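Local coordinates for protein hydroquinone dioxygenase small subunit (Pseudomonas sp., PDB 4ZXA) that forms the small, cupin-fold subunit of PnpCD, a two-subunit hydroquinone 1,2-dioxygenase that probably uses iron(II) to open the aromatic ring of hydroquinone, at residues Gln45-Tyr50 / Val159-Glu164; Ser72-Ala77 / Glu93-Asp98; Val122-Lys125 / Gln129-Leu132. All coordinates share one frame; numbering follows the deposited sequence.

Interaction 1 of 3, residues Gln45-Tyr50 / Val159-Glu164; sequences QNSKPY and VEKWAE
The backbones that carry S47 and K161 keep well apart, the nearest pair of CA atoms, those of N46 and E164, being 9.8 Å from each other, so the gap is spanned by side chains. In this cupin-fold subunit the contact joins the loop after helix 40-45 to the start of the short C-terminal helix 162-165, and it is a worked example of one long side chain tying together two surface segments over a hundred residues apart in sequence. K161 occupies the N-cap position, and its CG lies between the backbone N and the carbonyl carbon (chi1 44°); bends at the next two torsions then carry NZ across to S47. There NZ donates a rather long hydrogen bond of 3.3 Å to S47 OG, with N46 O close by at 3.6 Å. The serine hydroxyl has a second role: it is also bonded to V43 O in the last turn of helix 40-45. That double use probably fixes its rotation, with OG beside the backbone N (chi1 -59°). From the first turn of the helix, E164 supplies a long salt bridge, its OE1 lying 3.9 Å from K161 NZ, and the carboxylate probably tempers the charge of an ammonium group that also has the amine of K48 in its neighbourhood. That turn closes as E164 N bonds to K161 O at 2.9 Å. W162, which follows K161, packs its indole on V54 and L57 of strand 52-58 and on I337 of the large subunit. Its NE1 donates a nearly straight bond (172°) lying in the ring plane to E160 OE2, met at 3.0 Å on the anti side of the carboxylate, though tilted out of that group's plane.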
loop_
_atom_site.group_PDB
_atom_site.type_symbol
_atom_site.label_atom_id
_atom_site.label_comp_id
_atom_site.label_asym_id
_atom_site.label_seq_id
_atom_site.Cartn_x
_atom_site.Cartn_y
_atom_site.Cartn_z
ATOM N N GLN A 45 -23.019 -28.411 17.688
ATOM C CA GLN A 45 -22.860 -29.814 17.363
ATOM C C GLN A 45 -22.621 -30.617 18.622
ATOM O O GLN A 45 -22.899 -31.811 18.653
ATOM C CB GLN A 45 -21.692 -30.014 16.402
ATOM C CG GLN A 45 -21.478 -31.464 15.947
ATOM C CD GLN A 45 -20.140 -31.658 15.229
ATOM O OE1 GLN A 45 -19.073 -31.631 15.857
ATOM N NE2 GLN A 45 -20.190 -31.838 13.908
ATOM N N ASN A 46 -22.113 -29.961 19.659
ATOM C CA ASN A 46 -21.684 -30.656 20.870
ATOM C C ASN A 46 -22.448 -30.230 22.113
ATOM O O ASN A 46 -21.933 -30.322 23.234
ATOM C CB ASN A 46 -20.186 -30.455 21.107
ATOM C CG ASN A 46 -19.341 -30.977 19.966
ATOM O OD1 ASN A 46 -18.254 -30.469 19.710
ATOM N ND2 ASN A 46 -19.843 -31.985 19.262
ATOM N N SER A 47 -23.678 -29.772 21.913
ATOM C CA SER A 47 -24.488 -29.288 23.015
ATOM C C SER A 47 -25.884 -29.886 22.971
ATOM O O SER A 47 -26.296 -30.442 21.948
ATOM C CB SER A 47 -24.529 -27.758 23.002
ATOM O OG SER A 47 -23.206 -27.237 23.112
ATOM N N LYS A 48 -26.599 -29.793 24.091
ATOM C CA LYS A 48 -27.940 -30.355 24.199
ATOM C C LYS A 48 -28.921 -29.407 23.539
ATOM O O LYS A 48 -28.636 -28.227 23.380
ATOM C CB LYS A 48 -28.333 -30.527 25.662
ATOM C CG LYS A 48 -27.343 -31.282 26.517
ATOM C CD LYS A 48 -27.772 -31.192 27.985
ATOM C CE LYS A 48 -26.686 -31.695 28.932
ATOM N NZ LYS A 48 -25.396 -30.943 28.759
ATOM N N PRO A 49 -30.092 -29.914 23.153
ATOM C CA PRO A 49 -31.021 -29.001 22.489
ATOM C C PRO A 49 -31.368 -27.811 23.362
ATOM O O PRO A 49 -31.794 -27.991 24.505
ATOM C CB PRO A 49 -32.245 -29.883 22.243
ATOM C CG PRO A 49 -31.644 -31.233 22.011
ATOM C CD PRO A 49 -30.514 -31.317 23.019
ATOM N N TYR A 50 -31.142 -26.612 22.830
ATOM C CA TYR A 50 -31.554 -25.359 23.465
ATOM C C TYR A 50 -30.785 -24.973 24.723
ATOM O O TYR A 50 -31.196 -24.091 25.465
ATOM C CB TYR A 50 -33.062 -25.350 23.707
ATOM C CG TYR A 50 -33.842 -25.425 22.417
ATOM C CD1 TYR A 50 -33.857 -24.347 21.525
ATOM C CD2 TYR A 50 -34.549 -26.575 22.075
ATOM C CE1 TYR A 50 -34.568 -24.409 20.338
ATOM C CE2 TYR A 50 -35.266 -26.646 20.888
ATOM C CZ TYR A 50 -35.273 -25.563 20.019
ATOM O OH TYR A 50 -35.988 -25.638 18.837
ATOM N N VAL A 159 -25.116 -20.827 29.863
ATOM C CA VAL A 159 -24.091 -21.770 30.255
ATOM C C VAL A 159 -22.734 -21.296 29.758
ATOM O O VAL A 159 -22.561 -21.003 28.573
ATOM C CB VAL A 159 -24.397 -23.190 29.731
ATOM C CG1 VAL A 159 -23.437 -24.212 30.355
ATOM C CG2 VAL A 159 -25.844 -23.550 30.033
ATOM N N GLU A 160 -21.776 -21.213 30.673
ATOM C CA GLU A 160 -20.411 -20.924 30.293
ATOM C C GLU A 160 -19.576 -22.193 30.351
ATOM O O GLU A 160 -19.605 -22.931 31.343
ATOM C CB GLU A 160 -19.806 -19.859 31.205
ATOM C CG GLU A 160 -20.384 -18.467 31.009
ATOM C CD GLU A 160 -19.797 -17.467 31.993
ATOM O OE1 GLU A 160 -20.277 -17.414 33.142
ATOM O OE2 GLU A 160 -18.839 -16.754 31.634
ATOM N N LYS A 161 -18.837 -22.455 29.281
ATOM C CA LYS A 161 -17.926 -23.586 29.264
ATOM C C LYS A 161 -16.775 -23.286 28.329
ATOM O O LYS A 161 -16.496 -24.048 27.392
ATOM C CB LYS A 161 -18.648 -24.881 28.868
ATOM C CG LYS A 161 -19.631 -24.784 27.689
ATOM C CD LYS A 161 -19.634 -26.095 26.906
ATOM C CE LYS A 161 -21.033 -26.519 26.455
ATOM N NZ LYS A 161 -20.963 -27.640 25.432
ATOM N N TRP A 162 -16.114 -22.164 28.597
ATOM C CA TRP A 162 -15.058 -21.661 27.730
ATOM C C TRP A 162 -13.983 -22.710 27.446
ATOM O O TRP A 162 -13.610 -22.934 26.298
ATOM C CB TRP A 162 -14.449 -20.364 28.308
ATOM C CG TRP A 162 -15.494 -19.314 28.578
ATOM C CD1 TRP A 162 -16.085 -19.043 29.772
ATOM C CD2 TRP A 162 -16.085 -18.414 27.623
ATOM N NE1 TRP A 162 -17.012 -18.039 29.626
ATOM C CE2 TRP A 162 -17.033 -17.634 28.318
ATOM C CE3 TRP A 162 -15.908 -18.200 26.245
ATOM C CZ2 TRP A 162 -17.799 -16.647 27.692
ATOM C CZ3 TRP A 162 -16.670 -17.224 25.622
ATOM C CH2 TRP A 162 -17.608 -16.458 26.349
ATOM N N ALA A 163 -13.489 -23.363 28.485
ATOM C CA ALA A 163 -12.385 -24.302 28.308
ATOM C C ALA A 163 -12.773 -25.426 27.351
ATOM O O ALA A 163 -11.923 -25.997 26.670
ATOM C CB ALA A 163 -11.917 -24.856 29.653
ATOM N N GLU A 164 -14.065 -25.711 27.277
ATOM C CA GLU A 164 -14.560 -26.752 26.393
ATOM C C GLU A 164 -14.654 -26.305 24.939
ATOM O O GLU A 164 -14.444 -27.114 24.029
ATOM C CB GLU A 164 -15.947 -27.204 26.826
ATOM C CG GLU A 164 -16.006 -28.081 28.050
ATOM C CD GLU A 164 -17.424 -28.582 28.286
ATOM O OE1 GLU A 164 -17.996 -29.197 27.350
ATOM O OE2 GLU A 164 -17.976 -28.338 29.383
#

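Interaction 2 of 3, residues Ser72-Ala77 / Glu93-Asp98; sequences SPWFTA and EFLKLD
W74 lays one face of its six-membered ring against the side chain of L95, an overlap that makes a clear CH-pi contact: the methyl carbon CD1 of L95 lies 3.8 Å from the ring centroid and only 17° off the ring normal. With CG beside the backbone N (chi1 -74°), the indole reaches over to strand 89-97, its CH2 and CZ2 lying under that methyl. E93 adds a second, polar neighbour. Its backbone O approaches W74 CZ3 obliquely at 3.5 Å, and its carboxylate, turned almost perpendicular to the indole plane (87°), brings OE1 to 3.9 Å from W74 CZ2. The carboxylate is itself held by arginines, OE1 by R139 and OE2 by R91, a pairing that probably offsets the nearby acid of E141. Farther along, T76 and L97 form a smaller contact, with L97 CD1 3.5 Å from T76 OG1. That hydroxyl spends its hydrogen bond on S136 O, so the leucine methyl merely packs against an oxygen already engaged. The side chains of E93, L95 and L97 lie on one side of their strand, whereas the CB of F94, between E93 and L95, is directed away; its ring packs on V122, C130 and L132. The general lesson is that strands two places apart can still meet through long side chains: strand 136-142 runs between the two segments, and W74 also rests on its A137 and R139. Such packing over an intervening strand is as expected of the antiparallel, barrel-like beta sandwich of the cupin fold.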
loop_
_atom_site.group_PDB
_atom_site.type_symbol
_atom_site.label_atom_id
_atom_site.label_comp_id
_atom_site.label_asym_id
_atom_site.label_seq_id
_atom_site.Cartn_x
_atom_site.Cartn_y
_atom_site.Cartn_z
ATOM N N SER A 72 -38.309 -26.068 22.182
ATOM C CA SER A 72 -37.724 -25.468 23.387
ATOM C C SER A 72 -38.776 -25.240 24.475
ATOM O O SER A 72 -39.978 -25.308 24.212
ATOM C CB SER A 72 -37.077 -24.119 23.056
ATOM O OG SER A 72 -38.068 -23.100 22.937
ATOM N N PRO A 73 -38.314 -24.977 25.706
ATOM C CA PRO A 73 -39.165 -24.437 26.773
ATOM C C PRO A 73 -39.649 -23.045 26.392
ATOM O O PRO A 73 -38.988 -22.389 25.576
ATOM C CB PRO A 73 -38.206 -24.320 27.966
ATOM C CG PRO A 73 -37.120 -25.289 27.689
ATOM C CD PRO A 73 -36.974 -25.347 26.188
ATOM N N TRP A 74 -40.773 -22.605 26.954
ATOM C CA TRP A 74 -41.153 -21.199 26.843
ATOM C C TRP A 74 -40.123 -20.298 27.556
ATOM O O TRP A 74 -39.779 -20.517 28.730
ATOM C CB TRP A 74 -42.539 -20.932 27.427
ATOM C CG TRP A 74 -43.704 -21.408 26.620
ATOM C CD1 TRP A 74 -44.477 -22.515 26.866
ATOM C CD2 TRP A 74 -44.269 -20.777 25.457
ATOM N NE1 TRP A 74 -45.476 -22.611 25.926
ATOM C CE2 TRP A 74 -45.376 -21.558 25.052
ATOM C CE3 TRP A 74 -43.944 -19.635 24.714
ATOM C CZ2 TRP A 74 -46.158 -21.233 23.943
ATOM C CZ3 TRP A 74 -44.725 -19.313 23.611
ATOM C CH2 TRP A 74 -45.817 -20.109 23.236
ATOM N N PHE A 75 -39.644 -19.287 26.832
ATOM C CA PHE A 75 -38.645 -18.347 27.337
ATOM C C PHE A 75 -39.264 -16.960 27.497
ATOM O O PHE A 75 -40.221 -16.605 26.798
ATOM C CB PHE A 75 -37.480 -18.231 26.357
ATOM C CG PHE A 75 -36.672 -19.478 26.207
ATOM C CD1 PHE A 75 -36.010 -20.028 27.293
ATOM C CD2 PHE A 75 -36.537 -20.080 24.969
ATOM C CE1 PHE A 75 -35.234 -21.173 27.148
ATOM C CE2 PHE A 75 -35.764 -21.222 24.808
ATOM C CZ PHE A 75 -35.111 -21.773 25.896
ATOM N N THR A 76 -38.709 -16.163 28.397
ATOM C CA THR A 76 -39.142 -14.784 28.503
ATOM C C THR A 76 -38.062 -13.898 29.134
ATOM O O THR A 76 -37.156 -14.386 29.822
ATOM C CB THR A 76 -40.433 -14.681 29.333
ATOM O OG1 THR A 76 -41.118 -13.454 29.026
ATOM C CG2 THR A 76 -40.104 -14.758 30.833
ATOM N N ALA A 77 -38.170 -12.595 28.907
ATOM C CA ALA A 77 -37.256 -11.650 29.531
ATOM C C ALA A 77 -37.938 -10.312 29.720
ATOM O O ALA A 77 -38.988 -10.057 29.133
ATOM C CB ALA A 77 -35.982 -11.485 28.699
ATOM N N GLU A 93 -42.874 -19.369 18.311
ATOM C CA GLU A 93 -44.224 -19.053 18.790
ATOM C C GLU A 93 -44.190 -17.920 19.804
ATOM O O GLU A 93 -43.340 -17.915 20.695
ATOM C CB GLU A 93 -44.846 -20.255 19.490
ATOM C CG GLU A 93 -45.285 -21.391 18.601
ATOM C CD GLU A 93 -45.486 -22.687 19.387
ATOM O OE1 GLU A 93 -46.276 -22.693 20.360
ATOM O OE2 GLU A 93 -44.837 -23.695 19.036
ATOM N N PHE A 94 -45.145 -16.995 19.711
ATOM C CA PHE A 94 -45.165 -15.826 20.590
ATOM C C PHE A 94 -46.453 -15.687 21.395
ATOM O O PHE A 94 -47.546 -15.637 20.830
ATOM C CB PHE A 94 -44.962 -14.540 19.774
ATOM C CG PHE A 94 -43.598 -14.410 19.158
ATOM C CD1 PHE A 94 -42.558 -13.815 19.860
ATOM C CD2 PHE A 94 -43.360 -14.872 17.877
ATOM C CE1 PHE A 94 -41.293 -13.688 19.288
ATOM C CE2 PHE A 94 -42.101 -14.756 17.296
ATOM C CZ PHE A 94 -41.066 -14.163 18.001
ATOM N N LEU A 95 -46.311 -15.593 22.713
ATOM C CA LEU A 95 -47.416 -15.245 23.604
ATOM C C LEU A 95 -47.209 -13.873 24.239
ATOM O O LEU A 95 -46.132 -13.600 24.783
ATOM C CB LEU A 95 -47.493 -16.255 24.738
ATOM C CG LEU A 95 -48.182 -17.571 24.444
ATOM C CD1 LEU A 95 -48.019 -18.467 25.653
ATOM C CD2 LEU A 95 -49.637 -17.281 24.143
ATOM N N LYS A 96 -48.233 -13.021 24.191
ATOM C CA LYS A 96 -48.208 -11.772 24.949
ATOM C C LYS A 96 -48.672 -12.002 26.378
ATOM O O LYS A 96 -49.871 -12.065 26.641
ATOM C CB LYS A 96 -49.081 -10.693 24.308
ATOM C CG LYS A 96 -48.949 -9.336 25.009
ATOM C CD LYS A 96 -49.897 -8.302 24.429
ATOM C CE LYS A 96 -49.158 -7.030 24.043
ATOM N NZ LYS A 96 -50.077 -6.024 23.438
ATOM N N LEU A 97 -47.716 -12.119 27.295
ATOM C CA LEU A 97 -48.020 -12.400 28.696
ATOM C C LEU A 97 -48.977 -11.384 29.334
ATOM O O LEU A 97 -48.861 -10.182 29.093
ATOM C CB LEU A 97 -46.732 -12.477 29.509
ATOM C CG LEU A 97 -45.801 -13.639 29.187
ATOM C CD1 LEU A 97 -44.524 -13.509 29.981
ATOM C CD2 LEU A 97 -46.492 -14.943 29.531
ATOM N N ASP A 98 -49.924 -11.882 30.131
ATOM C CA ASP A 98 -50.818 -11.026 30.916
ATOM C C ASP A 98 -50.019 -10.251 31.963
ATOM O O ASP A 98 -50.303 -9.078 32.242
ATOM C CB ASP A 98 -51.899 -11.860 31.618
ATOM C CG ASP A 98 -53.048 -12.248 30.691
ATOM O OD1 ASP A 98 -52.854 -12.255 29.453
ATOM O OD2 ASP A 98 -54.148 -12.557 31.208
#

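Interaction 3 of 3, residues Val122-Lys125 / Gln129-Leu132; sequences VLLK and QCLL
L124 and C130 face each other where two sheets of the cupin fold come together, strand 116-125 being outermost within this chain in one, and strand 128-132 in the other, with only a tight connection between them in sequence. Traced outward from the backbone, the leucine shows how a branched side chain can bridge two strands that share no backbone bond here. Its CB is directed toward segment 129-132, and CG, set beside the backbone N (chi1 -60°), carries the branch point on in the same general direction. The two methyls then divide the work. CD1 meets the thiol, 3.8 Å from C130 SG, and lies 4.2 Å from the CB of that cysteine. CD2 lies against the base of the same side chain, 4.0 Å from C130 CB. The sulfur is placed for this by a chi1 of 79°, which sets SG between the backbone N and the carbonyl carbon. Because an alanine here lacks both methyls, C130 SG would probably lose its apolar cover from this strand, and a gap is likely to open between the strand ends. The three touching residues are buried, and the leucine also packs on V85 of strand 81-87. The same strands also form the subunit interface: V122, L123, Q129 and C130 pair with a strand of the large subunit in an antiparallel ladder, so that the sheet structure continues from one chain into the other. The CB of Q129 is directed away from segment 122-125, and its NE2 bonds to T235 O of the large subunit. What Q129 offers the leucine is its main chain, the carbonyl oxygen O lying 4.1 Å from L124 CD2.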
loop_
_atom_site.group_PDB
_atom_site.type_symbol
_atom_site.label_atom_id
_atom_site.label_comp_id
_atom_site.label_asym_id
_atom_site.label_seq_id
_atom_site.Cartn_x
_atom_site.Cartn_y
_atom_site.Cartn_z
ATOM N N VAL A 122 -43.438 -16.962 13.780
ATOM C CA VAL A 122 -42.546 -16.606 12.702
ATOM C C VAL A 122 -41.823 -17.867 12.240
ATOM O O VAL A 122 -41.537 -18.766 13.035
ATOM C CB VAL A 122 -41.515 -15.542 13.167
ATOM C CG1 VAL A 122 -40.493 -15.282 12.081
ATOM C CG2 VAL A 122 -42.222 -14.257 13.557
ATOM N N LEU A 123 -41.518 -17.921 10.951
ATOM C CA LEU A 123 -40.784 -19.042 10.393
ATOM C C LEU A 123 -39.423 -18.623 9.875
ATOM O O LEU A 123 -39.308 -18.052 8.802
ATOM C CB LEU A 123 -41.594 -19.674 9.277
ATOM C CG LEU A 123 -42.059 -21.056 9.689
ATOM C CD1 LEU A 123 -43.310 -21.473 8.910
ATOM C CD2 LEU A 123 -40.869 -21.993 9.467
ATOM N N LEU A 124 -38.389 -18.923 10.646
ATOM C CA LEU A 124 -37.043 -18.451 10.339
ATOM C C LEU A 124 -36.213 -19.508 9.622
ATOM O O LEU A 124 -36.030 -20.627 10.120
ATOM C CB LEU A 124 -36.310 -18.031 11.624
ATOM C CG LEU A 124 -36.947 -16.915 12.456
ATOM C CD1 LEU A 124 -36.188 -16.709 13.776
ATOM C CD2 LEU A 124 -37.029 -15.608 11.662
ATOM N N LYS A 125 -35.696 -19.147 8.455
ATOM C CA LYS A 125 -34.697 -19.975 7.804
ATOM C C LYS A 125 -33.346 -19.295 7.981
ATOM O O LYS A 125 -33.282 -18.179 8.489
ATOM C CB LYS A 125 -35.031 -20.159 6.325
ATOM C CG LYS A 125 -36.335 -20.902 6.071
ATOM C CD LYS A 125 -36.761 -20.803 4.604
ATOM C CE LYS A 125 -37.848 -21.827 4.279
ATOM N NZ LYS A 125 -38.788 -21.338 3.231
ATOM N N GLN A 129 -33.580 -13.077 10.893
ATOM C CA GLN A 129 -33.549 -12.512 12.230
ATOM C C GLN A 129 -34.978 -12.137 12.652
ATOM O O GLN A 129 -35.788 -11.682 11.836
ATOM C CB GLN A 129 -32.625 -11.279 12.236
ATOM C CG GLN A 129 -32.509 -10.526 13.557
ATOM C CD GLN A 129 -31.494 -9.373 13.492
ATOM O OE1 GLN A 129 -30.332 -9.569 13.118
ATOM N NE2 GLN A 129 -31.934 -8.165 13.852
ATOM N N CYS A 130 -35.293 -12.343 13.925
ATOM C CA CYS A 130 -36.522 -11.797 14.458
ATOM C C CYS A 130 -36.278 -11.114 15.802
ATOM O O CYS A 130 -35.325 -11.437 16.522
ATOM C CB CYS A 130 -37.602 -12.883 14.591
ATOM S SG CYS A 130 -37.418 -13.928 16.040
ATOM N N LEU A 131 -37.155 -10.169 16.124
ATOM C CA LEU A 131 -37.208 -9.559 17.450
ATOM C C LEU A 131 -37.912 -10.504 18.444
ATOM O O LEU A 131 -38.917 -11.136 18.120
ATOM C CB LEU A 131 -37.943 -8.209 17.375
ATOM C CG LEU A 131 -38.479 -7.505 18.633
ATOM C CD1 LEU A 131 -37.369 -7.139 19.615
ATOM C CD2 LEU A 131 -39.239 -6.258 18.232
ATOM N N LEU A 132 -37.349 -10.618 19.638
ATOM C CA LEU A 132 -38.008 -11.293 20.741
ATOM C C LEU A 132 -38.447 -10.218 21.735
ATOM O O LEU A 132 -37.714 -9.895 22.667
ATOM C CB LEU A 132 -37.046 -12.279 21.400
ATOM C CG LEU A 132 -36.475 -13.307 20.417
ATOM C CD1 LEU A 132 -35.332 -14.085 21.053
ATOM C CD2 LEU A 132 -37.567 -14.257 19.906
#

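Overall arrangement
The three contacts sit in different parts of one cupin domain. Along the chain, interaction 1 brackets the other two, its segments enclosing the strands that make up most of the domain, while interaction 2 closes before interaction 3 opens. The centres of interactions 2 and 3 are about 14 Å apart, and strands 89-97 and 116-125 are neighbours in one sheet. The two touch through F94, whose CE1 lies 3.7 Å from L131 O. Interaction 1 lies about 23 Å from each, centre to centre, but touches interaction 2 where Y50 CE2 meets S72 N at 3.4 Å. Although interactions 1 and 3 lie on opposite sides of the chain's centre, all three regions pack on the large subunit, where the enzyme's two chains meet.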